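Local coordinates for hypothetical protein DR_0824 (Deinococcus radiodurans, PDB 2IMR) that catalyses the zinc-dependent deamination of aminodeoxyfutalosine to futalosine, a step of menaquinone biosynthesis, and more weakly deaminates adenosine and related nucleosides, at residues E175-F180 with P215-H220; G209-T214 with Q238-E243; V302-V307 with C320-C325. One frame throughout, in Å; residues are numbered along the deposited sequence.

Interaction 1: E175-F180 with P215-H220; sequences EVLNPF and PFTVSH
At the C-terminal mouth of the amidohydrolase TIM barrel, the chain leaving strand 170-176 is bridged at Asn178 to Val218, in the loop between strand 206-212 and helix 220-233. Ser219 N donates to Asn178 O at 3.1 Å, and the same carbonyl receives a CA-H contact from Val218. In the other direction the bond from Asn178 N to Thr217 O is weak, short at 2.7 Å but bent to 119°. Asn178 OD1 turns back to accept from Phe180 N at 3.0 Å, an Asx turn that shapes the chain just past the bridge. Pro179 lies against the Thr217 peptide, its CD 3.3 Å from Thr217 O. Leu177, its CG anti to the backbone N (chi1 -171°), lays CG and CD2 against Thr217 CB, with CG at 3.9 Å. The hydroxyl of Thr217 is also engaged by Thr214. A water joins Asn178 O, Phe180 O and Ser219 OG, the last at 2.7 Å, and Ser219 OG also caps helix 220-233 at Leu222 N. Backbone polar groups thus carry most of this junction, while the Leu177 side chain supplies an apolar cover beside a threonine whose OG1 is hydrogen-bonded to ND1 of His213 and so probably steadies that predicted substrate-binding ring.

Interaction 2: G209-T214 with Q238-E243; sequences GLSPHT and QIHVAE. With ZN (zinc ion), chain B.
With CG anti to its carbonyl carbon (chi1 -59°) and the ring turned across the chain (chi2 91°), His240 brings ND1 back to His213 O while NE2 faces the zinc ion. Ser211 has OG anti to N (chi1 176°), which carries the hydroxyl across to Gln238 O. These groups join the parallel neighbours 209-212 and 238-241 of the TIM barrel. His213 O takes two bonds from one residue: His240 ND1 gives the shorter, 2.8 Å, with the oxygen almost in the imidazole plane, and His240 N the longer, 3.2 Å. Toward the start of the strands, Gln238 N donates to Leu210 O at 3.2 Å. The hydroxyl of Ser211 reaches Gln238 O at 2.9 Å from above the carbonyl plane. An alanine here would remove that donor and is likely to leave Gln238 O without its hydroxyl partner from this strand, the weaker CA-H contact of Ser211 remaining. Pro212 CD meets Ile239 CG1 at 3.9 Å on the side covered by Met223 of helix 220-233, and the methyl CG2 of Thr214 touches His240 CB. The rings of His213 and His240 lie obliquely to each other, CD2 of His213 being 4.0 Å from His240 ND1. His240 NE2 binds the zinc ion at 2.1 Å beside His99, His101 and a water. Since ND1 is the donor to a backbone carbonyl, NE2 is left to offer its lone pair to the metal, and the carbonyl would be expected to polarise the ring and fix its rotation.

Interaction 3: V302-V307 with C320-C325; sequences VHMVNV and CAVVTC
Strands 300-303 and 322-324 form a parallel beta-alpha-beta unit of the TIM barrel, joined through helix 309-318, with Val302 bridged to Val323. The hydrogen bonding across the pair is concentrated in one link, His303 N to Val323 O at 2.8 Å, which is nearly straight at the hydrogen (161°); the same oxygen receives the CA-H of Val302. A water extends the link toward the strand ends, donating to His303 O at 2.8 Å and lying 2.6 Å from Thr324 OG1. Apolar contacts lie on both sides of the sheet. Val302 CG2 approaches Val323 CB on the side facing the barrel interior, where Val302 also touches His99, a zinc ligand. Met304 CG meets Val322 CG1 at 4.2 Å on the side covered by Phe342 of helix 339-344 and Val315 of helix 309-318. The aromatic contacts centre on His303, whose ring also meets Glu243, the proton donor by similarity, and Asp354, assigned to the zinc site. Its CG stands anti to the carbonyl carbon and beside the backbone N (chi1 -65°), on the side of the preceding residue, and Val302 CG1 sits 3.7 Å above the centre of one ring face. Cys325, the N-cap residue before helix 326-331, approaches the same ring obliquely, its SG 4.0 Å from His303 CE1.

All three contacts are mainly buried, but the centre of interaction 1 lies about 20 Å from the centre of the chain, against about 10 Å and 8 Å for the centres of interactions 2 and 3, and it includes partly exposed residues. Interactions 1 and 2 share the pairing of strands 170-176 and 206-212, where Val176 bonds to Ser211 and His213. Interactions 2 and 3 meet across strands 238-241 and 300-303, through probable backbone hydrogen bonds from Val302 N to Ile239 O and from Met304 N to Val241 O. Interactions 1 and 3 do not touch. The chemistry of the three follows their place: backbone bonds and a bridging water in the peripheral loops, a metal-bound imidazole in interaction 2, and valine packing beside a histidine near the zinc ion in interaction 3.

Interaction 1: E175-F180 with P215-H220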
loop_
_atom_site.group_PDB
_atom_site.type_symbol
_atom_site.label_atom_id
_atom_site.label_comp_id
_atom_site.label_asym_id
_atom_site.label_seq_id
_atom_site.Cartn_x
_atom_site.Cartn_y
_atom_site.Cartn_z
ATOM N N GLU A 175 6.631 3.223 11.890
ATOM C CA GLU A 175 7.201 4.355 11.165
ATOM C C GLU A 175 8.314 5.074 11.916
ATOM O O GLU A 175 8.199 5.339 13.107
ATOM C CB GLU A 175 6.095 5.348 10.800
ATOM C CG GLU A 175 6.472 6.289 9.673
ATOM C CD GLU A 175 5.293 7.105 9.185
ATOM O OE1 GLU A 175 4.755 7.905 9.975
ATOM O OE2 GLU A 175 4.905 6.942 8.013
ATOM N N VAL A 176 9.399 5.374 11.207
ATOM C CA VAL A 176 10.530 6.085 11.797
ATOM C C VAL A 176 10.768 7.355 10.991
ATOM O O VAL A 176 10.796 7.325 9.765
ATOM C CB VAL A 176 11.803 5.224 11.785
ATOM C CG1 VAL A 176 12.973 6.017 12.373
ATOM C CG2 VAL A 176 11.567 3.955 12.587
ATOM N N LEU A 177 10.943 8.472 11.689
ATOM C CA LEU A 177 11.126 9.757 11.027
ATOM C C LEU A 177 12.110 10.664 11.763
ATOM O O LEU A 177 11.866 11.054 12.891
ATOM C CB LEU A 177 9.758 10.455 10.925
ATOM C CG LEU A 177 9.508 11.732 10.110
ATOM C CD1 LEU A 177 8.016 12.049 10.183
ATOM C CD2 LEU A 177 10.317 12.912 10.636
ATOM N N ASN A 178 13.227 10.986 11.116
ATOM C CA ASN A 178 14.219 11.891 11.693
ATOM C C ASN A 178 15.277 12.164 10.636
ATOM O O ASN A 178 16.087 11.298 10.325
ATOM C CB ASN A 178 14.883 11.301 12.934
ATOM C CG ASN A 178 15.731 12.326 13.662
ATOM O OD1 ASN A 178 16.660 12.891 13.088
ATOM N ND2 ASN A 178 15.406 12.581 14.924
ATOM N N PRO A 179 15.286 13.384 10.083
ATOM C CA PRO A 179 16.224 13.808 9.038
ATOM C C PRO A 179 17.614 14.291 9.457
ATOM O O PRO A 179 18.409 14.676 8.600
ATOM C CB PRO A 179 15.440 14.894 8.320
ATOM C CG PRO A 179 14.732 15.575 9.472
ATOM C CD PRO A 179 14.237 14.402 10.296
ATOM N N PHE A 180 17.907 14.262 10.755
ATOM C CA PHE A 180 19.200 14.723 11.271
ATOM C C PHE A 180 20.245 13.610 11.372
ATOM O O PHE A 180 20.151 12.733 12.225
ATOM C CB PHE A 180 19.001 15.359 12.649
ATOM C CG PHE A 180 18.087 16.547 12.637
ATOM C CD1 PHE A 180 18.558 17.799 12.262
ATOM C CD2 PHE A 180 16.747 16.410 12.983
ATOM C CE1 PHE A 180 17.707 18.903 12.231
ATOM C CE2 PHE A 180 15.887 17.507 12.954
ATOM C CZ PHE A 180 16.369 18.754 12.578
ATOM N N PRO A 215 12.407 9.563 1.805
ATOM C CA PRO A 215 13.848 9.716 1.585
ATOM C C PRO A 215 14.382 11.051 2.107
ATOM O O PRO A 215 15.593 11.231 2.219
ATOM C CB PRO A 215 13.990 9.618 0.063
ATOM C CG PRO A 215 12.754 8.870 -0.375
ATOM C CD PRO A 215 11.691 9.450 0.523
ATOM N N PHE A 216 13.487 11.986 2.422
ATOM C CA PHE A 216 13.928 13.293 2.900
ATOM C C PHE A 216 13.603 13.619 4.354
ATOM O O PHE A 216 13.997 14.674 4.850
ATOM C CB PHE A 216 13.397 14.399 1.977
ATOM C CG PHE A 216 11.903 14.437 1.868
ATOM C CD1 PHE A 216 11.150 15.231 2.727
ATOM C CD2 PHE A 216 11.246 13.676 0.906
ATOM C CE1 PHE A 216 9.759 15.268 2.628
ATOM C CE2 PHE A 216 9.854 13.705 0.800
ATOM C CZ PHE A 216 9.111 14.504 1.664
ATOM N N THR A 217 12.885 12.727 5.039
ATOM C CA THR A 217 12.575 12.950 6.450
ATOM C C THR A 217 13.345 11.938 7.303
ATOM O O THR A 217 13.128 11.821 8.512
ATOM C CB THR A 217 11.061 12.816 6.741
ATOM O OG1 THR A 217 10.595 11.540 6.296
ATOM C CG2 THR A 217 10.287 13.912 6.032
ATOM N N VAL A 218 14.252 11.212 6.654
ATOM C CA VAL A 218 15.095 10.216 7.320
ATOM C C VAL A 218 16.498 10.445 6.761
ATOM O O VAL A 218 16.685 10.411 5.550
ATOM C CB VAL A 218 14.642 8.768 6.981
ATOM C CG1 VAL A 218 15.585 7.745 7.633
ATOM C CG2 VAL A 218 13.212 8.542 7.476
ATOM N N SER A 219 17.475 10.696 7.629
ATOM C CA SER A 219 18.838 10.938 7.157
ATOM C C SER A 219 19.381 9.715 6.419
ATOM O O SER A 219 18.933 8.589 6.649
ATOM C CB SER A 219 19.768 11.293 8.331
ATOM O OG SER A 219 19.995 10.173 9.175
ATOM N N HIS A 220 20.346 9.935 5.530
ATOM C CA HIS A 220 20.926 8.830 4.775
ATOM C C HIS A 220 21.464 7.757 5.720
ATOM O O HIS A 220 21.306 6.562 5.472
ATOM C CB HIS A 220 22.045 9.345 3.856
ATOM C CG HIS A 220 23.170 10.017 4.583
ATOM N ND1 HIS A 220 24.290 9.339 5.017
ATOM C CD2 HIS A 220 23.340 11.304 4.964
ATOM C CE1 HIS A 220 25.102 10.181 5.630
ATOM N NE2 HIS A 220 24.550 11.380 5.612
HETATM O O HOH W 1 18.578 10.652 11.363
#

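Interaction 2: G209-T214 with Q238-E243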
loop_
_atom_site.group_PDB
_atom_site.type_symbol
_atom_site.label_atom_id
_atom_site.label_comp_id
_atom_site.label_asym_id
_atom_site.label_seq_id
_atom_site.Cartn_x
_atom_site.Cartn_y
_atom_site.Cartn_z
ATOM N N GLY A 209 6.805 -4.969 10.801
ATOM C CA GLY A 209 7.578 -4.421 9.706
ATOM C C GLY A 209 8.209 -3.101 10.103
ATOM O O GLY A 209 8.063 -2.652 11.236
ATOM N N LEU A 210 8.904 -2.473 9.163
ATOM C CA LEU A 210 9.564 -1.211 9.440
ATOM C C LEU A 210 9.278 -0.225 8.324
ATOM O O LEU A 210 9.238 -0.590 7.151
ATOM C CB LEU A 210 11.067 -1.443 9.567
ATOM C CG LEU A 210 11.952 -0.347 10.146
ATOM C CD1 LEU A 210 11.453 0.072 11.531
ATOM C CD2 LEU A 210 13.386 -0.882 10.231
ATOM N N SER A 211 9.076 1.033 8.682
ATOM C CA SER A 211 8.795 2.014 7.660
ATOM C C SER A 211 9.528 3.336 7.765
ATOM O O SER A 211 9.103 4.227 8.499
ATOM C CB SER A 211 7.295 2.304 7.597
ATOM O OG SER A 211 7.042 3.336 6.655
ATOM N N PRO A 212 10.664 3.465 7.058
ATOM C CA PRO A 212 11.420 4.720 7.075
ATOM C C PRO A 212 10.433 5.644 6.343
ATOM O O PRO A 212 10.035 5.345 5.216
ATOM C CB PRO A 212 12.645 4.401 6.217
ATOM C CG PRO A 212 12.814 2.907 6.385
ATOM C CD PRO A 212 11.391 2.413 6.322
ATOM N N HIS A 213 10.037 6.742 6.982
ATOM C CA HIS A 213 9.037 7.662 6.424
ATOM C C HIS A 213 9.173 8.018 4.942
ATOM O O HIS A 213 8.335 7.628 4.123
ATOM C CB HIS A 213 8.994 8.942 7.271
ATOM C CG HIS A 213 7.832 9.837 6.968
ATOM N ND1 HIS A 213 7.962 11.203 6.833
ATOM C CD2 HIS A 213 6.512 9.568 6.822
ATOM C CE1 HIS A 213 6.773 11.739 6.621
ATOM N NE2 HIS A 213 5.875 10.768 6.611
ATOM N N THR A 214 10.206 8.783 4.606
ATOM C CA THR A 214 10.450 9.188 3.225
ATOM C C THR A 214 11.952 9.336 3.048
ATOM O O THR A 214 12.707 9.259 4.019
ATOM C CB THR A 214 9.823 10.559 2.893
ATOM O OG1 THR A 214 10.529 11.585 3.602
ATOM C CG2 THR A 214 8.331 10.596 3.278
ATOM N N GLN A 238 8.585 -0.635 4.007
ATOM C CA GLN A 238 7.730 0.207 3.173
ATOM C C GLN A 238 8.270 1.621 3.336
ATOM O O GLN A 238 8.474 2.092 4.460
ATOM C CB GLN A 238 6.252 0.145 3.581
ATOM C CG GLN A 238 5.428 -0.770 2.674
ATOM C CD GLN A 238 3.920 -0.590 2.826
ATOM O OE1 GLN A 238 3.425 0.531 2.923
ATOM N NE2 GLN A 238 3.185 -1.697 2.820
ATOM N N ILE A 239 8.532 2.275 2.210
ATOM C CA ILE A 239 9.055 3.640 2.193
ATOM C C ILE A 239 8.187 4.462 1.233
ATOM O O ILE A 239 7.905 4.014 0.121
ATOM C CB ILE A 239 10.519 3.680 1.652
ATOM C CG1 ILE A 239 11.398 2.690 2.418
ATOM C CG2 ILE A 239 11.090 5.099 1.776
ATOM C CD1 ILE A 239 12.793 2.534 1.833
ATOM N N HIS A 240 7.739 5.641 1.666
ATOM C CA HIS A 240 6.951 6.510 0.785
ATOM C C HIS A 240 7.971 7.186 -0.115
ATOM O O HIS A 240 8.867 7.861 0.383
ATOM C CB HIS A 240 6.221 7.607 1.562
ATOM C CG HIS A 240 5.276 7.099 2.603
ATOM N ND1 HIS A 240 5.655 6.888 3.911
ATOM C CD2 HIS A 240 3.956 6.802 2.541
ATOM C CE1 HIS A 240 4.609 6.487 4.611
ATOM N NE2 HIS A 240 3.566 6.428 3.803
ATOM N N VAL A 241 7.835 7.039 -1.429
ATOM C CA VAL A 241 8.815 7.640 -2.328
ATOM C C VAL A 241 8.216 8.368 -3.524
ATOM O O VAL A 241 7.309 7.855 -4.181
ATOM C CB VAL A 241 9.796 6.564 -2.856
ATOM C CG1 VAL A 241 10.859 7.204 -3.748
ATOM C CG2 VAL A 241 10.447 5.845 -1.682
ATOM N N ALA A 242 8.736 9.567 -3.786
ATOM C CA ALA A 242 8.308 10.396 -4.915
ATOM C C ALA A 242 6.796 10.612 -5.009
ATOM O O ALA A 242 6.215 10.583 -6.103
ATOM C CB ALA A 242 8.834 9.795 -6.224
ATOM N N GLU A 243 6.167 10.860 -3.866
ATOM C CA GLU A 243 4.724 11.067 -3.830
ATOM C C GLU A 243 4.269 12.326 -4.558
ATOM O O GLU A 243 3.391 12.254 -5.413
ATOM C CB GLU A 243 4.224 11.102 -2.381
ATOM C CG GLU A 243 2.716 11.344 -2.273
ATOM C CD GLU A 243 2.211 11.313 -0.851
ATOM O OE1 GLU A 243 3.025 11.519 0.074
ATOM O OE2 GLU A 243 0.994 11.101 -0.654
HETATM ZN ZN ZN B . 1.489 6.436 3.937
HETATM O O HOH W 2 0.836 7.518 2.666
#

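Interaction 3: V302-V307 with C320-C325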
loop_
_atom_site.group_PDB
_atom_site.type_symbol
_atom_site.label_atom_id
_atom_site.label_comp_id
_atom_site.label_asym_id
_atom_site.label_seq_id
_atom_site.Cartn_x
_atom_site.Cartn_y
_atom_site.Cartn_z
ATOM N N VAL A 302 6.127 3.035 -1.783
ATOM C CA VAL A 302 4.766 3.560 -1.839
ATOM C C VAL A 302 4.614 4.873 -2.609
ATOM O O VAL A 302 5.463 5.762 -2.518
ATOM C CB VAL A 302 4.220 3.744 -0.412
ATOM C CG1 VAL A 302 2.751 4.156 -0.457
ATOM C CG2 VAL A 302 4.402 2.445 0.371
ATOM N N HIS A 303 3.517 4.962 -3.364
ATOM C CA HIS A 303 3.161 6.115 -4.188
ATOM C C HIS A 303 3.936 6.085 -5.496
ATOM O O HIS A 303 3.374 5.729 -6.530
ATOM C CB HIS A 303 3.382 7.424 -3.418
ATOM C CG HIS A 303 2.479 7.567 -2.227
ATOM N ND1 HIS A 303 1.110 7.419 -2.315
ATOM C CD2 HIS A 303 2.749 7.806 -0.922
ATOM C CE1 HIS A 303 0.576 7.559 -1.115
ATOM N NE2 HIS A 303 1.547 7.794 -0.251
ATOM N N MET A 304 5.211 6.464 -5.461
ATOM C CA MET A 304 6.046 6.402 -6.657
ATOM C C MET A 304 5.392 7.036 -7.875
ATOM O O MET A 304 5.401 6.463 -8.971
ATOM C CB MET A 304 6.357 4.939 -6.966
ATOM C CG MET A 304 7.203 4.255 -5.912
ATOM S SD MET A 304 8.881 4.882 -5.997
ATOM C CE MET A 304 9.504 3.916 -7.412
ATOM N N VAL A 305 4.839 8.225 -7.690
ATOM C CA VAL A 305 4.157 8.918 -8.771
ATOM C C VAL A 305 5.101 9.712 -9.659
ATOM O O VAL A 305 5.008 9.672 -10.884
ATOM C CB VAL A 305 3.081 9.874 -8.199
ATOM C CG1 VAL A 305 2.503 10.756 -9.304
ATOM C CG2 VAL A 305 1.974 9.059 -7.546
ATOM N N ASN A 306 6.029 10.421 -9.039
ATOM C CA ASN A 306 6.942 11.254 -9.794
ATOM C C ASN A 306 8.316 10.626 -9.972
ATOM O O ASN A 306 9.275 10.975 -9.290
ATOM C CB ASN A 306 6.997 12.612 -9.107
ATOM C CG ASN A 306 5.622 13.265 -9.048
ATOM O OD1 ASN A 306 5.182 13.889 -10.012
ATOM N ND2 ASN A 306 4.921 13.089 -7.927
ATOM N N VAL A 307 8.385 9.688 -10.913
ATOM C CA VAL A 307 9.603 8.965 -11.215
ATOM C C VAL A 307 9.907 9.051 -12.705
ATOM O O VAL A 307 9.054 9.433 -13.505
ATOM C CB VAL A 307 9.481 7.472 -10.819
ATOM C CG1 VAL A 307 9.202 7.347 -9.322
ATOM C CG2 VAL A 307 8.378 6.804 -11.632
ATOM N N CYS A 320 11.817 -4.656 -6.342
ATOM C CA CYS A 320 10.950 -4.009 -5.358
ATOM C C CYS A 320 9.499 -3.994 -5.831
ATOM O O CYS A 320 9.226 -3.831 -7.021
ATOM C CB CYS A 320 11.381 -2.555 -5.120
ATOM S SG CYS A 320 12.975 -2.294 -4.310
ATOM N N ALA A 321 8.570 -4.169 -4.900
ATOM C CA ALA A 321 7.155 -4.114 -5.234
ATOM C C ALA A 321 6.752 -2.672 -4.937
ATOM O O ALA A 321 7.437 -1.985 -4.182
ATOM C CB ALA A 321 6.364 -5.074 -4.355
ATOM N N VAL A 322 5.662 -2.205 -5.533
ATOM C CA VAL A 322 5.205 -0.843 -5.285
ATOM C C VAL A 322 3.723 -0.830 -4.941
ATOM O O VAL A 322 2.956 -1.662 -5.428
ATOM C CB VAL A 322 5.430 0.069 -6.521
ATOM C CG1 VAL A 322 6.914 0.154 -6.841
ATOM C CG2 VAL A 322 4.654 -0.458 -7.717
ATOM N N VAL A 323 3.321 0.106 -4.086
ATOM C CA VAL A 323 1.915 0.224 -3.723
ATOM C C VAL A 323 1.407 1.575 -4.202
ATOM O O VAL A 323 2.012 2.607 -3.917
ATOM C CB VAL A 323 1.694 0.130 -2.196
ATOM C CG1 VAL A 323 0.196 0.229 -1.885
ATOM C CG2 VAL A 323 2.256 -1.176 -1.663
ATOM N N THR A 324 0.306 1.574 -4.947
ATOM C CA THR A 324 -0.259 2.825 -5.428
ATOM C C THR A 324 -1.575 3.068 -4.680
ATOM O O THR A 324 -2.297 2.120 -4.379
ATOM C CB THR A 324 -0.486 2.780 -6.968
ATOM O OG1 THR A 324 -1.053 4.017 -7.421
ATOM C CG2 THR A 324 -1.411 1.637 -7.347
ATOM N N CYS A 325 -1.849 4.334 -4.353
ATOM C CA CYS A 325 -3.064 4.746 -3.642
ATOM C C CYS A 325 -3.733 5.795 -4.538
ATOM O O CYS A 325 -3.542 6.999 -4.366
ATOM C CB CYS A 325 -2.700 5.362 -2.278
ATOM S SG CYS A 325 -1.697 4.292 -1.184
HETATM O O HOH W 3 0.555 5.791 -6.288
#